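Local coordinates for protein putative glycosyl hydrolase (Parabacteroides distasonis, PDB 4QHZ) that probably acts as a hydrolase of the 3-keto-disaccharide hydrolase family, perhaps on glycosidic substrates, and binds magnesium ions, at residues M99-Q104 against I236-I241; P106-G111 against P232-S237; T173-K178 against T185-T190. All blocks are in the same frame, centred on the assembly; numbering follows the deposited sequence.

Contact 1. Residues M99-Q104 against I236-I241; sequences MHIEWQ and ISFRNI
Glu102 and Arg239 face each other as a hydrogen-bonded pair where antiparallel strands 97-104 and 237-245 adjoin in a concanavalin-like beta-sandwich. The packed face carries Ile101, Trp103 and Phe238. Ile101 CD1 lies 3.6 Å from Phe238 CD1 and also touches Ile241, while Trp103 CB rests against the Phe238 ring; Ile101 and Phe238 continue inward onto Ile121 and Ser119 of the other sheet. A beta bulge follows: the single residue Ile101 is matched by Asn240 and Ile241, with Asn240 at a positive phi of 46°. The Asn240 side chain points towards strand 97-104, where its ND2 reaches Glu102. On the opposite face, which carries Glu102, Gln104, Ser237 and Arg239, polar contacts replace apolar packing, and Gln104 and Arg239 are partly exposed there. The buried Glu102 carboxylate is held at both oxygens. Glu102 OE2 takes His100 NE2 on its anti lone pair, 2.8 Å away and in the imidazole plane, and Asn240 ND2 from above the carboxylate plane at 3.0 Å; Gly43 N is a further donor. His100 is steadied in turn by Asp169 at ND1. The arginine, extended from CG to NE, brings its guanidinium edge to OE1 in a salt bridge, and also meets Trp165 in a cation-pi contact. Both grips fall on that one oxygen: Arg239 NE at 2.8 Å from Glu102 OE1 and Arg239 NH2 at 3.1 Å from it.

Contact 2. Residues P106-G111 against P232-S237; sequences PTNITG and PSEPIS
Pro106 to Ile109 form a type I beta turn, closed by Ile109 N to Pro106 O at 3.1 Å, and the turn sits against the irregular chain 232-237, with Ile109 CA opposite Glu234 CA at 5.5 Å. Glu234 carries most of the polar contact. Its chain bends at chi2 (77°), which brings the carboxylate back over the turn to Thr110. The hydroxyl Thr110 OG1 donates to the syn lone pair of Glu234 OE1, 2.8 Å away, and Thr110 N adds a weak bond to the same oxygen; backbone and side chain of one residue thus hold a single carboxylate oxygen. The two segments are loops at one end of the concanavalin-like beta-sandwich, leading out of strand 97-104 and into strand 237-245. A water lies 2.9 Å from Glu234 OE2 and reaches Asn108 O by a second leg so short that it is doubtful. The aliphatic part of Glu234 packs against Asn108 OD1 and Pro106, whose CG is 3.9 Å from Glu234 CB. On the buried side Ile109 CD1 lies 4.0 Å from Ser233 CB. The hydroxyl of Ser233 bonds to Asp231 and to Gly117 N, the residue before the magnesium ligand Asn118.

Contact 3. Residues T173-K178 against T185-T190; sequences TAPTFK and THPTVT
This is the turn-proximal end of a beta hairpin, where strands 165-177 and 185-193 run antiparallel within the larger sheet. Two hydrogen-bonded pairs hold it: Thr173 with Thr188, and Thr176 with Thr185. Two residues on each strand separate the pairs; strict alternation would turn them to opposite faces, but the irregular stretch between them brings all four threonines out on one face. Pro175 and Pro187, which have no N-H to give, occupy the gap; Pro175 CB meets Pro187 CG at 3.7 Å, the rings crossing at an angle, and both rings reach Tyr127 of the other sheet. On the threonine face, Thr176 OG1 and Thr185 OG1 share a 2.6 Å hydrogen bond. Each hydroxyl stands between its backbone N and carbonyl carbon (chi1 57° and 56°), which swings the two towards each other. The other threonine pair is linked through water: one water lies 3.2 Å from both Thr173 OG1 and Thr188 OG1. A second water donates to Ala174 O and bonds to Thr185 OG1 at 2.6 Å. Arg184 of a second subunit also bonds to Ala174 O. Such an antiparallel hairpin, interrupted by a proline on each strand, here forms neighbouring inner strands at one end of a concanavalin-like sandwich.

Contacts 1 and 2 follow one another: 99-104 is followed closely by 106-111, while 232-237 overlaps 236-241 in Ile236 and Ser237, and their centres lie about 15 Å apart. Contact 3 is nested in the long chain loop that both of them close. It reaches the same sheet as contact 1, since strand 165-177 is the other neighbour of strand 97-104, but their nearest atoms are about 7 Å apart. Contacts 2 and 3 lie on opposite sides of the chain centre, about 34 Å between centres. Contact 2 ties loops near the magnesium site, contact 1 joins strands in the middle, and contact 3 pairs the hairpin strands next to their turn at the far, subunit-facing end.

Contact 1. Residues M99-Q104 against I236-I241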
loop_
_atom_site.group_PDB
_atom_site.type_symbol
_atom_site.label_atom_id
_atom_site.label_comp_id
_atom_site.label_asym_id
_atom_site.label_seq_id
_atom_site.Cartn_x
_atom_site.Cartn_y
_atom_site.Cartn_z
HETATM N N MSE C 99 -20.810 0.730 0.398
HETATM C CA MSE C 99 -22.055 0.349 -0.248
HETATM C C MSE C 99 -22.636 -0.922 0.299
HETATM O O MSE C 99 -21.896 -1.837 0.657
HETATM C CB MSE C 99 -21.691 0.043 -1.692
HETATM C CG MSE C 99 -22.653 0.626 -2.682
HETATM SE SE MSE C 99 -22.312 -0.306 -4.385
HETATM C CE MSE C 99 -24.139 -1.040 -4.474
ATOM N N HIS C 100 -23.965 -1.005 0.334
ATOM C CA HIS C 100 -24.669 -2.211 0.741
ATOM C C HIS C 100 -25.673 -2.583 -0.341
ATOM O O HIS C 100 -26.341 -1.717 -0.893
ATOM C CB HIS C 100 -25.376 -1.984 2.072
ATOM C CG HIS C 100 -26.009 -3.214 2.651
ATOM N ND1 HIS C 100 -25.365 -4.030 3.556
ATOM C CD2 HIS C 100 -27.237 -3.756 2.466
ATOM C CE1 HIS C 100 -26.161 -5.029 3.891
ATOM N NE2 HIS C 100 -27.306 -4.883 3.249
ATOM N N ILE C 101 -25.771 -3.873 -0.653
ATOM C CA ILE C 101 -26.711 -4.349 -1.668
ATOM C C ILE C 101 -27.002 -5.833 -1.444
ATOM O O ILE C 101 -26.095 -6.631 -1.209
ATOM C CB ILE C 101 -26.191 -4.089 -3.109
ATOM C CG1 ILE C 101 -27.194 -4.579 -4.156
ATOM C CG2 ILE C 101 -24.838 -4.751 -3.355
ATOM C CD1 ILE C 101 -26.919 -4.047 -5.549
ATOM N N GLU C 102 -28.278 -6.188 -1.525
ATOM C CA GLU C 102 -28.724 -7.557 -1.327
ATOM C C GLU C 102 -29.400 -8.044 -2.589
ATOM O O GLU C 102 -30.097 -7.280 -3.263
ATOM C CB GLU C 102 -29.671 -7.634 -0.132
ATOM C CG GLU C 102 -29.041 -7.061 1.135
ATOM C CD GLU C 102 -29.858 -7.273 2.394
ATOM O OE1 GLU C 102 -30.886 -7.994 2.358
ATOM O OE2 GLU C 102 -29.455 -6.700 3.429
ATOM N N TRP C 103 -29.170 -9.308 -2.927
ATOM C CA TRP C 103 -29.698 -9.870 -4.168
ATOM C C TRP C 103 -30.125 -11.327 -4.015
ATOM O O TRP C 103 -29.523 -12.100 -3.262
ATOM C CB TRP C 103 -28.683 -9.737 -5.310
ATOM C CG TRP C 103 -27.297 -10.203 -5.010
ATOM C CD1 TRP C 103 -26.314 -9.486 -4.404
ATOM C CD2 TRP C 103 -26.715 -11.466 -5.357
ATOM N NE1 TRP C 103 -25.162 -10.233 -4.316
ATOM C CE2 TRP C 103 -25.382 -11.452 -4.895
ATOM C CE3 TRP C 103 -27.199 -12.620 -5.977
ATOM C CZ2 TRP C 103 -24.521 -12.545 -5.050
ATOM C CZ3 TRP C 103 -26.349 -13.709 -6.126
ATOM C CH2 TRP C 103 -25.020 -13.660 -5.669
ATOM N N GLN C 104 -31.174 -11.679 -4.750
ATOM C CA GLN C 104 -31.822 -12.973 -4.633
ATOM C C GLN C 104 -31.881 -13.672 -5.973
ATOM O O GLN C 104 -32.424 -13.130 -6.937
ATOM C CB GLN C 104 -33.240 -12.781 -4.109
ATOM C CG GLN C 104 -34.006 -14.066 -3.854
ATOM C CD GLN C 104 -35.491 -13.814 -3.685
ATOM O OE1 GLN C 104 -36.112 -13.151 -4.518
ATOM N NE2 GLN C 104 -36.063 -14.322 -2.602
ATOM N N ILE C 236 -32.677 -11.935 -11.631
ATOM C CA ILE C 236 -32.479 -11.835 -10.186
ATOM C C ILE C 236 -33.192 -10.596 -9.634
ATOM O O ILE C 236 -33.560 -9.685 -10.380
ATOM C CB ILE C 236 -30.986 -11.839 -9.780
ATOM C CG1 ILE C 236 -30.282 -10.556 -10.185
ATOM C CG2 ILE C 236 -30.256 -13.045 -10.367
ATOM C CD1 ILE C 236 -28.992 -10.358 -9.421
ATOM N N SER C 237 -33.397 -10.580 -8.323
ATOM C CA SER C 237 -34.035 -9.449 -7.656
ATOM C C SER C 237 -33.083 -8.783 -6.662
ATOM O O SER C 237 -32.179 -9.426 -6.132
ATOM C CB SER C 237 -35.312 -9.906 -6.949
ATOM O OG SER C 237 -36.307 -10.253 -7.896
ATOM N N PHE C 238 -33.312 -7.498 -6.412
ATOM C CA PHE C 238 -32.487 -6.703 -5.519
ATOM C C PHE C 238 -33.322 -6.062 -4.407
ATOM O O PHE C 238 -34.511 -5.804 -4.591
ATOM C CB PHE C 238 -31.803 -5.587 -6.299
ATOM C CG PHE C 238 -30.766 -6.063 -7.282
ATOM C CD1 PHE C 238 -29.461 -6.277 -6.877
ATOM C CD2 PHE C 238 -31.093 -6.261 -8.610
ATOM C CE1 PHE C 238 -28.503 -6.700 -7.774
ATOM C CE2 PHE C 238 -30.144 -6.688 -9.512
ATOM C CZ PHE C 238 -28.844 -6.909 -9.095
ATOM N N ARG C 239 -32.690 -5.794 -3.267
ATOM C CA ARG C 239 -33.309 -5.015 -2.201
ATOM C C ARG C 239 -32.247 -4.364 -1.330
ATOM O O ARG C 239 -31.062 -4.682 -1.435
ATOM C CB ARG C 239 -34.204 -5.884 -1.326
ATOM C CG ARG C 239 -33.426 -6.762 -0.361
ATOM C CD ARG C 239 -34.318 -7.630 0.511
ATOM N NE ARG C 239 -33.529 -8.316 1.533
ATOM C CZ ARG C 239 -34.025 -9.146 2.442
ATOM N NH1 ARG C 239 -35.322 -9.412 2.466
ATOM N NH2 ARG C 239 -33.218 -9.711 3.332
ATOM N N ASN C 240 -32.689 -3.446 -0.474
ATOM C CA ASN C 240 -31.842 -2.804 0.532
ATOM C C ASN C 240 -30.494 -2.326 -0.025
ATOM O O ASN C 240 -29.438 -2.844 0.335
ATOM C CB ASN C 240 -31.624 -3.743 1.718
ATOM C CG ASN C 240 -30.939 -3.057 2.896
ATOM O OD1 ASN C 240 -30.953 -1.830 3.013
ATOM N ND2 ASN C 240 -30.339 -3.847 3.771
ATOM N N ILE C 241 -30.552 -1.328 -0.904
ATOM C CA ILE C 241 -29.354 -0.748 -1.477
ATOM C C ILE C 241 -29.126 0.632 -0.874
ATOM O O ILE C 241 -29.986 1.511 -0.979
ATOM C CB ILE C 241 -29.450 -0.633 -3.006
ATOM C CG1 ILE C 241 -29.945 -1.957 -3.597
ATOM C CG2 ILE C 241 -28.102 -0.234 -3.588
ATOM C CD1 ILE C 241 -30.047 -1.969 -5.109
#

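Contact 2. Residues P106-G111 against P232-S237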
loop_
_atom_site.group_PDB
_atom_site.type_symbol
_atom_site.label_atom_id
_atom_site.label_comp_id
_atom_site.label_asym_id
_atom_site.label_seq_id
_atom_site.Cartn_x
_atom_site.Cartn_y
_atom_site.Cartn_z
ATOM N N PRO C 106 -33.759 -16.344 -8.023
ATOM C CA PRO C 106 -35.110 -16.889 -7.842
ATOM C C PRO C 106 -35.089 -18.415 -7.716
ATOM O O PRO C 106 -34.198 -19.064 -8.263
ATOM C CB PRO C 106 -35.846 -16.438 -9.107
ATOM C CG PRO C 106 -34.773 -16.286 -10.134
ATOM C CD PRO C 106 -33.532 -15.857 -9.395
ATOM N N THR C 107 -36.062 -18.973 -7.003
ATOM C CA THR C 107 -36.084 -20.413 -6.727
ATOM C C THR C 107 -36.230 -21.246 -8.002
ATOM O O THR C 107 -35.829 -22.406 -8.020
ATOM C CB THR C 107 -37.218 -20.797 -5.755
ATOM O OG1 THR C 107 -38.467 -20.316 -6.253
ATOM C CG2 THR C 107 -36.972 -20.200 -4.381
ATOM N N ASN C 108 -36.802 -20.659 -9.054
ATOM C CA ASN C 108 -36.973 -21.350 -10.333
ATOM C C ASN C 108 -35.840 -21.071 -11.344
ATOM O O ASN C 108 -36.006 -21.279 -12.547
ATOM C CB ASN C 108 -38.345 -21.008 -10.935
ATOM C CG ASN C 108 -38.438 -19.573 -11.419
ATOM O OD1 ASN C 108 -37.587 -18.739 -11.116
ATOM N ND2 ASN C 108 -39.467 -19.286 -12.196
ATOM N N ILE C 109 -34.694 -20.612 -10.844
ATOM C CA ILE C 109 -33.520 -20.339 -11.674
ATOM C C ILE C 109 -33.120 -21.537 -12.536
ATOM O O ILE C 109 -33.229 -22.690 -12.118
ATOM C CB ILE C 109 -32.304 -19.900 -10.799
ATOM C CG1 ILE C 109 -31.133 -19.413 -11.661
ATOM C CG2 ILE C 109 -31.851 -21.024 -9.873
ATOM C CD1 ILE C 109 -31.414 -18.127 -12.411
ATOM N N THR C 110 -32.672 -21.247 -13.749
ATOM C CA THR C 110 -32.080 -22.247 -14.627
ATOM C C THR C 110 -30.807 -21.673 -15.228
ATOM O O THR C 110 -30.559 -20.467 -15.136
ATOM C CB THR C 110 -33.031 -22.654 -15.766
ATOM O OG1 THR C 110 -33.390 -21.495 -16.529
ATOM C CG2 THR C 110 -34.290 -23.305 -15.210
ATOM N N GLY C 111 -30.019 -22.538 -15.861
ATOM C CA GLY C 111 -28.807 -22.113 -16.555
ATOM C C GLY C 111 -27.538 -22.628 -15.911
ATOM O O GLY C 111 -27.558 -23.148 -14.794
ATOM N N PRO C 232 -30.631 -16.157 -21.136
ATOM C CA PRO C 232 -32.059 -16.421 -20.902
ATOM C C PRO C 232 -32.457 -16.773 -19.448
ATOM O O PRO C 232 -33.636 -16.969 -19.191
ATOM C CB PRO C 232 -32.362 -17.608 -21.832
ATOM C CG PRO C 232 -31.056 -18.259 -22.091
ATOM C CD PRO C 232 -29.979 -17.225 -21.919
ATOM N N SER C 233 -31.515 -16.825 -18.511
ATOM C CA SER C 233 -31.861 -17.220 -17.140
ATOM C C SER C 233 -32.854 -16.246 -16.500
ATOM O O SER C 233 -32.855 -15.038 -16.783
ATOM C CB SER C 233 -30.612 -17.363 -16.262
ATOM O OG SER C 233 -30.040 -16.112 -15.933
ATOM N N GLU C 234 -33.687 -16.796 -15.627
ATOM C CA GLU C 234 -34.689 -16.035 -14.896
ATOM C C GLU C 234 -34.028 -14.881 -14.126
ATOM O O GLU C 234 -32.955 -15.063 -13.560
ATOM C CB GLU C 234 -35.442 -16.955 -13.933
ATOM C CG GLU C 234 -36.355 -17.972 -14.614
ATOM C CD GLU C 234 -35.625 -19.167 -15.222
ATOM O OE1 GLU C 234 -34.389 -19.300 -15.074
ATOM O OE2 GLU C 234 -36.304 -19.985 -15.867
ATOM N N PRO C 235 -34.661 -13.695 -14.109
ATOM C CA PRO C 235 -33.962 -12.505 -13.617
ATOM C C PRO C 235 -33.784 -12.500 -12.112
ATOM O O PRO C 235 -34.645 -13.004 -11.395
ATOM C CB PRO C 235 -34.874 -11.353 -14.048
ATOM C CG PRO C 235 -36.230 -11.958 -14.161
ATOM C CD PRO C 235 -36.028 -13.388 -14.571
ATOM N N ILE C 236 -32.677 -11.935 -11.631
ATOM C CA ILE C 236 -32.479 -11.835 -10.186
ATOM C C ILE C 236 -33.192 -10.596 -9.634
ATOM O O ILE C 236 -33.560 -9.685 -10.380
ATOM C CB ILE C 236 -30.986 -11.839 -9.780
ATOM C CG1 ILE C 236 -30.282 -10.556 -10.185
ATOM C CG2 ILE C 236 -30.256 -13.045 -10.367
ATOM C CD1 ILE C 236 -28.992 -10.358 -9.421
ATOM N N SER C 237 -33.397 -10.580 -8.323
ATOM C CA SER C 237 -34.035 -9.449 -7.656
ATOM C C SER C 237 -33.083 -8.783 -6.662
ATOM O O SER C 237 -32.179 -9.426 -6.132
ATOM C CB SER C 237 -35.312 -9.906 -6.949
ATOM O OG SER C 237 -36.307 -10.253 -7.896
HETATM O O HOH W 1 -37.628 -22.011 -14.300
#

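Contact 3. Residues T173-K178 against T185-T190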
loop_
_atom_site.group_PDB
_atom_site.type_symbol
_atom_site.label_atom_id
_atom_site.label_comp_id
_atom_site.label_asym_id
_atom_site.label_seq_id
_atom_site.Cartn_x
_atom_site.Cartn_y
_atom_site.Cartn_z
ATOM N N THR C 173 -12.216 2.459 -2.744
ATOM C CA THR C 173 -11.365 3.621 -2.866
ATOM C C THR C 173 -11.121 3.858 -4.350
ATOM O O THR C 173 -10.642 2.971 -5.055
ATOM C CB THR C 173 -10.032 3.404 -2.131
ATOM O OG1 THR C 173 -10.295 3.043 -0.767
ATOM C CG2 THR C 173 -9.180 4.656 -2.164
ATOM N N ALA C 174 -11.466 5.056 -4.818
ATOM C CA ALA C 174 -11.345 5.410 -6.229
ATOM C C ALA C 174 -9.886 5.627 -6.610
ATOM O O ALA C 174 -9.064 5.939 -5.752
ATOM C CB ALA C 174 -12.153 6.663 -6.530
ATOM N N PRO C 175 -9.558 5.443 -7.900
ATOM C CA PRO C 175 -8.200 5.670 -8.349
ATOM C C PRO C 175 -7.939 7.152 -8.544
ATOM O O PRO C 175 -8.881 7.937 -8.553
ATOM C CB PRO C 175 -8.166 4.976 -9.705
ATOM C CG PRO C 175 -9.554 5.135 -10.221
ATOM C CD PRO C 175 -10.444 5.040 -9.014
ATOM N N THR C 176 -6.664 7.517 -8.662
ATOM C CA THR C 176 -6.265 8.808 -9.200
ATOM C C THR C 176 -5.494 8.564 -10.492
ATOM O O THR C 176 -4.875 7.518 -10.660
ATOM C CB THR C 176 -5.402 9.610 -8.212
ATOM O OG1 THR C 176 -4.243 8.850 -7.846
ATOM C CG2 THR C 176 -6.203 9.960 -6.957
ATOM N N PHE C 177 -5.540 9.527 -11.405
ATOM C CA PHE C 177 -4.906 9.383 -12.712
ATOM C C PHE C 177 -3.852 10.452 -12.931
ATOM O O PHE C 177 -3.997 11.583 -12.475
ATOM C CB PHE C 177 -5.957 9.453 -13.819
ATOM C CG PHE C 177 -6.806 8.226 -13.913
ATOM C CD1 PHE C 177 -6.368 7.117 -14.635
ATOM C CD2 PHE C 177 -8.042 8.161 -13.274
ATOM C CE1 PHE C 177 -7.144 5.972 -14.713
ATOM C CE2 PHE C 177 -8.816 7.011 -13.342
ATOM C CZ PHE C 177 -8.369 5.920 -14.066
ATOM N N LYS C 178 -2.786 10.083 -13.630
ATOM C CA LYS C 178 -1.770 11.043 -14.038
ATOM C C LYS C 178 -2.262 11.822 -15.251
ATOM O O LYS C 178 -3.225 11.423 -15.905
ATOM C CB LYS C 178 -0.456 10.347 -14.385
ATOM C CG LYS C 178 0.132 9.525 -13.263
ATOM C CD LYS C 178 1.479 8.944 -13.661
ATOM C CE LYS C 178 1.946 7.922 -12.636
ATOM N NZ LYS C 178 3.125 7.149 -13.111
ATOM N N THR C 185 -2.774 6.147 -8.758
ATOM C CA THR C 185 -3.093 5.135 -7.765
ATOM C C THR C 185 -4.236 4.297 -8.301
ATOM O O THR C 185 -5.176 4.826 -8.895
ATOM C CB THR C 185 -3.497 5.743 -6.409
ATOM O OG1 THR C 185 -4.589 6.652 -6.591
ATOM C CG2 THR C 185 -2.323 6.481 -5.782
ATOM N N HIS C 186 -4.141 2.988 -8.115
ATOM C CA HIS C 186 -5.180 2.080 -8.575
ATOM C C HIS C 186 -6.350 2.100 -7.612
ATOM O O HIS C 186 -6.189 2.471 -6.451
ATOM C CB HIS C 186 -4.633 0.666 -8.693
ATOM C CG HIS C 186 -3.663 0.497 -9.814
ATOM N ND1 HIS C 186 -3.989 -0.160 -10.979
ATOM C CD2 HIS C 186 -2.390 0.926 -9.965
ATOM C CE1 HIS C 186 -2.953 -0.139 -11.797
ATOM N NE2 HIS C 186 -1.968 0.510 -11.203
ATOM N N PRO C 187 -7.537 1.704 -8.089
ATOM C CA PRO C 187 -8.642 1.576 -7.157
ATOM C C PRO C 187 -8.433 0.366 -6.272
ATOM O O PRO C 187 -7.766 -0.589 -6.679
ATOM C CB PRO C 187 -9.865 1.358 -8.059
ATOM C CG PRO C 187 -9.375 1.452 -9.465
ATOM C CD PRO C 187 -7.897 1.225 -9.429
ATOM N N THR C 188 -8.982 0.408 -5.066
ATOM C CA THR C 188 -8.979 -0.760 -4.194
ATOM C C THR C 188 -10.401 -1.041 -3.729
ATOM O O THR C 188 -11.227 -0.126 -3.649
ATOM C CB THR C 188 -8.041 -0.585 -2.986
ATOM O OG1 THR C 188 -8.468 0.529 -2.200
ATOM C CG2 THR C 188 -6.604 -0.359 -3.452
ATOM N N VAL C 189 -10.677 -2.305 -3.420
ATOM C CA VAL C 189 -12.016 -2.707 -3.015
ATOM C C VAL C 189 -11.980 -3.873 -2.023
ATOM O O VAL C 189 -11.186 -4.804 -2.164
ATOM C CB VAL C 189 -12.875 -3.058 -4.255
ATOM C CG1 VAL C 189 -12.313 -4.272 -4.988
ATOM C CG2 VAL C 189 -14.328 -3.281 -3.858
ATOM N N THR C 190 -12.827 -3.783 -1.004
ATOM C CA THR C 190 -13.102 -4.894 -0.118
ATOM C C THR C 190 -14.546 -5.312 -0.350
ATOM O O THR C 190 -15.432 -4.463 -0.437
ATOM C CB THR C 190 -12.838 -4.515 1.362
ATOM O OG1 THR C 190 -11.422 -4.411 1.573
ATOM C CG2 THR C 190 -13.396 -5.550 2.327
HETATM O O HOH W 2 -11.046 -0.045 -0.445
HETATM O O HOH W 3 -6.440 6.587 -4.726
#